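Local coordinates for protein apical membrane antigen 1 (Neospora caninum, PDB 4APL) that probably takes part in host-cell invasion at the moving junction, as a membrane-bound surface antigen of this apicomplexan parasite, at residues A[393-398]-A[411-416]; A[244-249]-A[389-394]; A[381-386]-A[397-402]. One frame throughout, in Å; residues are numbered along the deposited sequence.

Contact 1: residues A[393-398]-A[411-416]; sequences CKRQKT and DCTAEE
Lys394 and Asp411 bring their CA atoms to 5.1 Å where the start of strand 394-401 meets the end of strand 404-411, after which the chain leaves the sheet for a short helix. Two basic side chains from the strand reach across, each to a different kind of oxygen. The chain of Lys394, bent at chi2 and chi3, runs alongside Asp411 in the same direction, and its NZ forms a salt bridge with OD1 of Asp411 at 3.1 Å, the hydrogen bond within it weak, with Asp411 exposed and Lys394 partly so. Arg395 instead uses NE, which donates to the backbone O of Asp411 at 3.0 Å with an N-H...O angle of 144°; the carbonyl lies near the guanidinium edge but somewhat out of its plane. CG of Arg395 sits between the backbone N and the carbonyl carbon (chi1 68°), and from there the chain extends straight to NE. The methyl CG2 of Thr413 covers one face of the guanidinium. Glu416 crosses the arginine at about a right angle, carboxylate and guanidinium planes 86° apart; its OE1, 3.7 Å from NH1 of Arg395, lies well out of the guanidinium plane, so this long salt bridge is electrostatic without a hydrogen bond. That same OE1 takes the N-H of Thr413 at 2.8 Å, while Thr413 OG1 weakly accepts from Glu416 N: a capping box, with Thr413 as N-cap of helix 414-417. Cys412 SG lies against the backbone of Lys394, 3.5 Å from its carbonyl C. Disulfides Cys388-Cys412 and Cys393-Cys420 tie both segments to their surroundings in the cysteine-rich domain III, where strand 394-401 runs between strands 384-385 and 404-411 and the short helix 414-417 follows strand 404-411, an outer strand of this sheet.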
# COMPACT_ATOMS: atom_id res chain seq x y z
N CYS A 393 -9.03 8.31 33.39
CA CYS A 393 -8.97 9.63 34.02
C CYS A 393 -8.27 10.71 33.20
O CYS A 393 -7.46 11.48 33.74
CB CYS A 393 -8.39 9.56 35.43
SG CYS A 393 -9.32 10.54 36.64
N LYS A 394 -8.56 10.73 31.90
CA LYS A 394 -8.30 11.89 31.04
C LYS A 394 -9.58 12.32 30.32
O LYS A 394 -10.61 11.63 30.37
CB LYS A 394 -7.18 11.60 30.02
CG LYS A 394 -6.00 10.79 30.53
CD LYS A 394 -5.26 11.44 31.69
CE LYS A 394 -3.93 12.04 31.26
NZ LYS A 394 -3.48 13.13 32.17
N ARG A 395 -9.52 13.49 29.68
CA ARG A 395 -10.62 13.97 28.84
C ARG A 395 -10.07 14.57 27.55
O ARG A 395 -8.93 15.04 27.51
CB ARG A 395 -11.49 14.99 29.59
CG ARG A 395 -10.82 16.32 29.89
CD ARG A 395 -11.53 17.10 30.99
NE ARG A 395 -10.76 18.27 31.40
CZ ARG A 395 -11.29 19.43 31.75
NH1 ARG A 395 -12.60 19.59 31.74
NH2 ARG A 395 -10.51 20.45 32.10
N GLN A 396 -10.88 14.50 26.50
CA GLN A 396 -10.52 15.08 25.22
C GLN A 396 -10.38 16.61 25.31
O GLN A 396 -11.15 17.28 26.01
CB GLN A 396 -11.59 14.70 24.19
CG GLN A 396 -11.37 15.26 22.79
CD GLN A 396 -10.15 14.66 22.13
OE1 GLN A 396 -9.29 15.38 21.60
NE2 GLN A 396 -10.04 13.34 22.17
N LYS A 397 -9.39 17.17 24.62
CA LYS A 397 -9.31 18.61 24.44
C LYS A 397 -9.06 19.01 22.99
O LYS A 397 -7.97 18.82 22.45
CB LYS A 397 -8.25 19.23 25.35
CG LYS A 397 -8.05 20.73 25.14
CD LYS A 397 -6.65 21.16 25.53
CE LYS A 397 -6.55 22.66 25.70
NZ LYS A 397 -5.42 22.99 26.60
N THR A 398 -10.08 19.61 22.36
CA THR A 398 -9.99 20.06 20.97
C THR A 398 -9.86 21.58 20.90
O THR A 398 -10.59 22.30 21.58
CB THR A 398 -11.21 19.62 20.15
OG1 THR A 398 -11.67 18.33 20.60
CG2 THR A 398 -10.86 19.53 18.67
N ASP A 411 -5.69 16.39 31.75
CA ASP A 411 -6.24 16.10 33.07
C ASP A 411 -7.72 16.48 33.15
O ASP A 411 -8.14 17.52 32.62
CB ASP A 411 -5.45 16.84 34.16
CG ASP A 411 -4.04 16.28 34.36
OD1 ASP A 411 -3.89 15.05 34.51
OD2 ASP A 411 -3.08 17.09 34.40
N CYS A 412 -8.50 15.63 33.81
CA CYS A 412 -9.83 15.98 34.28
C CYS A 412 -9.76 16.99 35.44
O CYS A 412 -8.72 17.14 36.08
CB CYS A 412 -10.58 14.72 34.71
SG CYS A 412 -10.78 13.51 33.38
N THR A 413 -10.88 17.66 35.71
CA THR A 413 -10.96 18.55 36.88
C THR A 413 -10.96 17.75 38.18
O THR A 413 -11.23 16.55 38.19
CB THR A 413 -12.21 19.45 36.84
OG1 THR A 413 -13.37 18.64 36.62
CG2 THR A 413 -12.10 20.49 35.74
N ALA A 414 -10.65 18.44 39.28
CA ALA A 414 -10.78 17.85 40.62
C ALA A 414 -12.14 17.17 40.82
O ALA A 414 -12.22 16.01 41.20
CB ALA A 414 -10.54 18.90 41.69
N GLU A 415 -13.21 17.91 40.54
CA GLU A 415 -14.54 17.33 40.64
C GLU A 415 -14.64 16.00 39.88
O GLU A 415 -14.98 14.98 40.46
CB GLU A 415 -15.61 18.31 40.17
CG GLU A 415 -17.02 17.81 40.41
CD GLU A 415 -17.19 17.10 41.74
OE1 GLU A 415 -16.46 17.44 42.71
OE2 GLU A 415 -18.04 16.18 41.81
N GLU A 416 -14.28 16.03 38.60
CA GLU A 416 -14.38 14.84 37.74
C GLU A 416 -13.56 13.65 38.25
O GLU A 416 -13.99 12.51 38.09
CB GLU A 416 -13.96 15.19 36.31
CG GLU A 416 -14.97 16.04 35.55
CD GLU A 416 -14.39 16.64 34.28
OE1 GLU A 416 -13.16 16.90 34.24
OE2 GLU A 416 -15.16 16.86 33.32

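Contact 2: residues A[244-249]-A[389-394]; sequences RCHDYT and DVQACK
A G1 beta bulge, setting Cys393 and Lys394 together opposite the single residue Asp389, shapes the loop that carries Asp389 to Arg244 and His246 on strand 244-247. The contact thus joins the turn between two strands of domain III to an outer strand of the sheet in the preceding domain, probably domain II. Cys393 adopts the positive phi (40°) expected at the first bulge position, and the loop is closed by Asp389 N donating to Lys394 O at 2.9 Å and by Ala392 N bonded to Asp389 O. At the interface one carboxylate oxygen serves two donors. OD2 of Asp389 receives NE of Arg244 at 3.1 Å, a salt bridge met on the anti side of the carboxylate and tilted out of its plane, and also His246 NE2 at 3.1 Å, a weak bond because its N-H is strongly bent. The other oxygen, OD1, turns back to its own loop and weakly accepts from Gln391 N. With CG of Asp389 anti to the backbone N (chi1 167°), the carboxylate projects from the loop toward the strand; Asp389 and His246 approach from opposite directions, ring and carboxylate planes about 60° apart. The arginine probably favours an ionised Asp389. Arg244 has further partners: NH2 forms a salt bridge with Glu250 and NH1 bonds Ser409 OG, so the guanidinium is held on several sides. One face of the His246 ring lies under Arg244 CZ, while Lys394 CB sits 4.1 Å above a face of the guanidinium, offset toward its rim.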
# COMPACT_ATOMS: atom_id res chain seq x y z
N ARG A 244 -13.49 10.36 24.04
CA ARG A 244 -12.17 10.90 23.68
C ARG A 244 -11.31 10.01 22.79
O ARG A 244 -11.43 8.78 22.80
CB ARG A 244 -11.38 11.34 24.91
CG ARG A 244 -11.07 10.22 25.87
CD ARG A 244 -9.83 10.52 26.70
NE ARG A 244 -9.33 9.28 27.27
CZ ARG A 244 -8.15 8.76 27.00
NH1 ARG A 244 -7.28 9.42 26.24
NH2 ARG A 244 -7.81 7.58 27.53
N CYS A 245 -10.43 10.63 22.02
CA CYS A 245 -9.69 9.93 20.97
C CYS A 245 -8.50 9.16 21.52
O CYS A 245 -7.43 9.75 21.73
CB CYS A 245 -9.25 10.92 19.90
SG CYS A 245 -8.51 10.17 18.43
N HIS A 246 -8.67 7.86 21.77
CA HIS A 246 -7.56 6.98 22.12
C HIS A 246 -6.66 6.72 20.93
O HIS A 246 -7.10 6.13 19.94
CB HIS A 246 -8.08 5.62 22.60
CG HIS A 246 -9.02 5.68 23.78
ND1 HIS A 246 -10.31 6.05 23.66
CD2 HIS A 246 -8.86 5.26 25.10
CE1 HIS A 246 -10.92 5.93 24.85
NE2 HIS A 246 -10.03 5.45 25.73
N ASP A 247 -5.39 7.12 21.00
CA ASP A 247 -4.44 6.72 19.95
C ASP A 247 -4.15 5.23 20.12
O ASP A 247 -4.66 4.61 21.05
CB ASP A 247 -3.15 7.56 19.98
CG ASP A 247 -2.22 7.19 21.13
OD1 ASP A 247 -2.09 5.99 21.44
OD2 ASP A 247 -1.57 8.10 21.70
N TYR A 248 -3.36 4.65 19.21
CA TYR A 248 -3.16 3.21 19.22
C TYR A 248 -2.43 2.68 20.46
O TYR A 248 -2.61 1.51 20.83
CB TYR A 248 -2.40 2.75 17.97
CG TYR A 248 -3.16 2.89 16.67
CD1 TYR A 248 -4.54 2.79 16.63
CD2 TYR A 248 -2.47 3.07 15.47
CE1 TYR A 248 -5.22 2.89 15.43
CE2 TYR A 248 -3.14 3.17 14.27
CZ TYR A 248 -4.51 3.08 14.26
OH TYR A 248 -5.17 3.18 13.06
N THR A 249 -1.60 3.51 21.10
CA THR A 249 -0.89 3.06 22.30
C THR A 249 -1.82 2.80 23.49
O THR A 249 -1.38 2.28 24.52
CB THR A 249 0.24 4.02 22.72
OG1 THR A 249 -0.27 5.02 23.61
CG2 THR A 249 0.87 4.68 21.53
N ASP A 389 -13.29 10.59 30.65
CA ASP A 389 -13.24 9.15 30.44
C ASP A 389 -12.64 8.56 31.71
O ASP A 389 -11.43 8.65 31.94
CB ASP A 389 -12.37 8.84 29.21
CG ASP A 389 -12.00 7.36 29.10
OD1 ASP A 389 -12.43 6.55 29.95
OD2 ASP A 389 -11.25 7.02 28.15
N VAL A 390 -13.51 8.01 32.55
CA VAL A 390 -13.15 7.68 33.93
C VAL A 390 -12.16 6.53 34.00
O VAL A 390 -11.35 6.46 34.92
CB VAL A 390 -14.39 7.35 34.78
CG1 VAL A 390 -15.32 8.56 34.84
CG2 VAL A 390 -15.11 6.13 34.23
N GLN A 391 -12.23 5.63 33.02
CA GLN A 391 -11.39 4.44 33.00
C GLN A 391 -9.92 4.81 32.80
O GLN A 391 -9.03 4.04 33.15
CB GLN A 391 -11.86 3.48 31.89
CG GLN A 391 -10.84 2.43 31.48
CD GLN A 391 -10.68 2.33 29.97
OE1 GLN A 391 -10.93 1.28 29.38
NE2 GLN A 391 -10.26 3.44 29.34
N ALA A 392 -9.68 6.00 32.26
CA ALA A 392 -8.33 6.46 32.00
C ALA A 392 -8.03 7.78 32.69
O ALA A 392 -6.92 8.30 32.60
CB ALA A 392 -8.09 6.58 30.51
N CYS A 393 -9.03 8.31 33.39
CA CYS A 393 -8.97 9.63 34.02
C CYS A 393 -8.27 10.71 33.20
O CYS A 393 -7.46 11.48 33.74
CB CYS A 393 -8.39 9.56 35.43
SG CYS A 393 -9.32 10.54 36.64
N LYS A 394 -8.56 10.73 31.90
CA LYS A 394 -8.30 11.89 31.04
C LYS A 394 -9.58 12.32 30.32
O LYS A 394 -10.61 11.63 30.37
CB LYS A 394 -7.18 11.60 30.02
CG LYS A 394 -6.00 10.79 30.53
CD LYS A 394 -5.26 11.44 31.69
CE LYS A 394 -3.93 12.04 31.26
NZ LYS A 394 -3.48 13.13 32.17

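Contact 3: residues A[381-386]-A[397-402]; sequences FPETFG and KTSCVG
Thr384 and Thr398 exchange both backbone hydrogen bonds of an antiparallel hydrogen-bonded pair. Thr384 N donates to Thr398 O at 2.8 Å, and Thr398 N returns a bond to Thr384 O at 3.1 Å, with N-H...O angles of 144° and 150°. Each carbonyl also receives a CA-H: Glu383 CA approaches Thr398 O, and Lys397 CA approaches Thr384 O. The side-chain hydroxyl of Thr384 has its own weak partner in Thr9 OG1. This pair belongs to a beta hairpin, strand 384-385 lying at the edge of the three-stranded sheet of domain III, and Gly386 with Gln396 makes the next backbone bond. Strand 394-401, the central one, bonds on its other side to 404-411, Lys397 with Thr408 and Ser399 with Gln406. Phe385 and Lys397 share one face, where ring atom CE1 of Phe385 rests 3.6 Å from Lys397 CG, the two side chains pointing the same way. Glu383 OE2 stays 4.2 Å from Lys397 NZ, beyond a salt bridge, where the opposite charges may still attract weakly. The threonines occupy the other face, Thr384 CG2 beside Thr398 OG1. With CG of Phe381 anti to the backbone N (chi1 -165°), its ring presents an edge to Thr398 CG2, and its CB packs 4.3 Å from Cys400 CB.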
# COMPACT_ATOMS: atom_id res chain seq x y z
N PHE A 381 -13.26 28.08 15.43
CA PHE A 381 -13.19 26.76 16.01
C PHE A 381 -12.88 26.93 17.48
O PHE A 381 -11.72 26.94 17.88
CB PHE A 381 -12.08 25.95 15.32
CG PHE A 381 -12.15 24.48 15.60
CD1 PHE A 381 -11.83 23.98 16.85
CD2 PHE A 381 -12.55 23.60 14.61
CE1 PHE A 381 -11.91 22.63 17.12
CE2 PHE A 381 -12.63 22.24 14.86
CZ PHE A 381 -12.31 21.76 16.12
N PRO A 382 -13.93 27.06 18.31
CA PRO A 382 -13.75 27.23 19.75
C PRO A 382 -13.09 26.02 20.42
O PRO A 382 -13.16 24.89 19.91
CB PRO A 382 -15.18 27.39 20.25
CG PRO A 382 -16.01 26.61 19.28
CD PRO A 382 -15.34 26.84 17.95
N GLU A 383 -12.43 26.27 21.54
CA GLU A 383 -11.88 25.22 22.37
C GLU A 383 -13.00 24.37 22.98
O GLU A 383 -14.07 24.88 23.30
CB GLU A 383 -11.03 25.85 23.48
CG GLU A 383 -10.19 24.87 24.28
CD GLU A 383 -8.96 25.55 24.85
OE1 GLU A 383 -8.20 26.15 24.06
OE2 GLU A 383 -8.77 25.48 26.08
N THR A 384 -12.75 23.08 23.16
CA THR A 384 -13.79 22.18 23.62
C THR A 384 -13.25 21.13 24.60
O THR A 384 -12.09 20.73 24.51
CB THR A 384 -14.52 21.54 22.43
OG1 THR A 384 -15.94 21.67 22.62
CG2 THR A 384 -14.13 20.06 22.23
N PHE A 385 -14.09 20.72 25.54
CA PHE A 385 -13.70 19.73 26.53
C PHE A 385 -14.77 18.67 26.70
O PHE A 385 -15.93 18.99 26.96
CB PHE A 385 -13.43 20.40 27.86
CG PHE A 385 -12.13 21.13 27.91
CD1 PHE A 385 -10.96 20.47 28.20
CD2 PHE A 385 -12.08 22.49 27.63
CE1 PHE A 385 -9.75 21.14 28.24
CE2 PHE A 385 -10.87 23.17 27.67
CZ PHE A 385 -9.70 22.50 27.97
N GLY A 386 -14.38 17.41 26.58
CA GLY A 386 -15.33 16.31 26.78
C GLY A 386 -15.50 15.95 28.24
O GLY A 386 -14.88 16.55 29.13
N LYS A 397 -9.39 17.17 24.62
CA LYS A 397 -9.31 18.61 24.44
C LYS A 397 -9.06 19.01 22.99
O LYS A 397 -7.97 18.82 22.45
CB LYS A 397 -8.25 19.23 25.35
CG LYS A 397 -8.05 20.73 25.14
CD LYS A 397 -6.65 21.16 25.53
CE LYS A 397 -6.55 22.66 25.70
NZ LYS A 397 -5.42 22.99 26.60
N THR A 398 -10.08 19.61 22.36
CA THR A 398 -9.99 20.06 20.97
C THR A 398 -9.86 21.58 20.90
O THR A 398 -10.59 22.30 21.58
CB THR A 398 -11.21 19.62 20.15
OG1 THR A 398 -11.67 18.33 20.60
CG2 THR A 398 -10.86 19.53 18.67
N SER A 399 -8.94 22.06 20.07
CA SER A 399 -8.77 23.50 19.85
C SER A 399 -8.05 23.80 18.54
O SER A 399 -7.71 22.87 17.79
CB SER A 399 -8.02 24.14 21.02
OG SER A 399 -6.69 23.70 21.05
N CYS A 400 -7.84 25.08 18.24
CA CYS A 400 -7.09 25.45 17.04
C CYS A 400 -5.73 26.07 17.37
O CYS A 400 -5.64 27.23 17.76
CB CYS A 400 -7.90 26.36 16.12
SG CYS A 400 -7.14 26.62 14.50
N VAL A 401 -4.67 25.29 17.19
CA VAL A 401 -3.33 25.74 17.48
C VAL A 401 -2.51 25.88 16.21
O VAL A 401 -2.25 24.90 15.52
CB VAL A 401 -2.62 24.79 18.46
CG1 VAL A 401 -1.17 25.20 18.66
CG2 VAL A 401 -3.39 24.76 19.78
N GLY A 402 -2.14 27.12 15.91
CA GLY A 402 -1.32 27.44 14.76
C GLY A 402 -1.92 26.92 13.48
O GLY A 402 -1.27 26.18 12.73

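Overall arrangement
From the N terminus, strand 244-247 comes first, and contact 2 closes a loop of some 140 residues when the 389-394 turn returns to it. Before that turn the chain has passed 381-386, whose partner, 397-402, lies just beyond, so the short hairpin loop of contact 3 crosses the long loop of contact 2. Contact 1 starts at 393-398, overlapping contact 2 at Cys393 and Lys394 and contact 3 at Lys397 and Thr398, and closes last, at 411-416, crossing contact 3. Strand 394-401 therefore serves as the common element: contacts 1 and 3 hold its neighbours within domain III, and contact 2 ties the approach to it to the preceding domain.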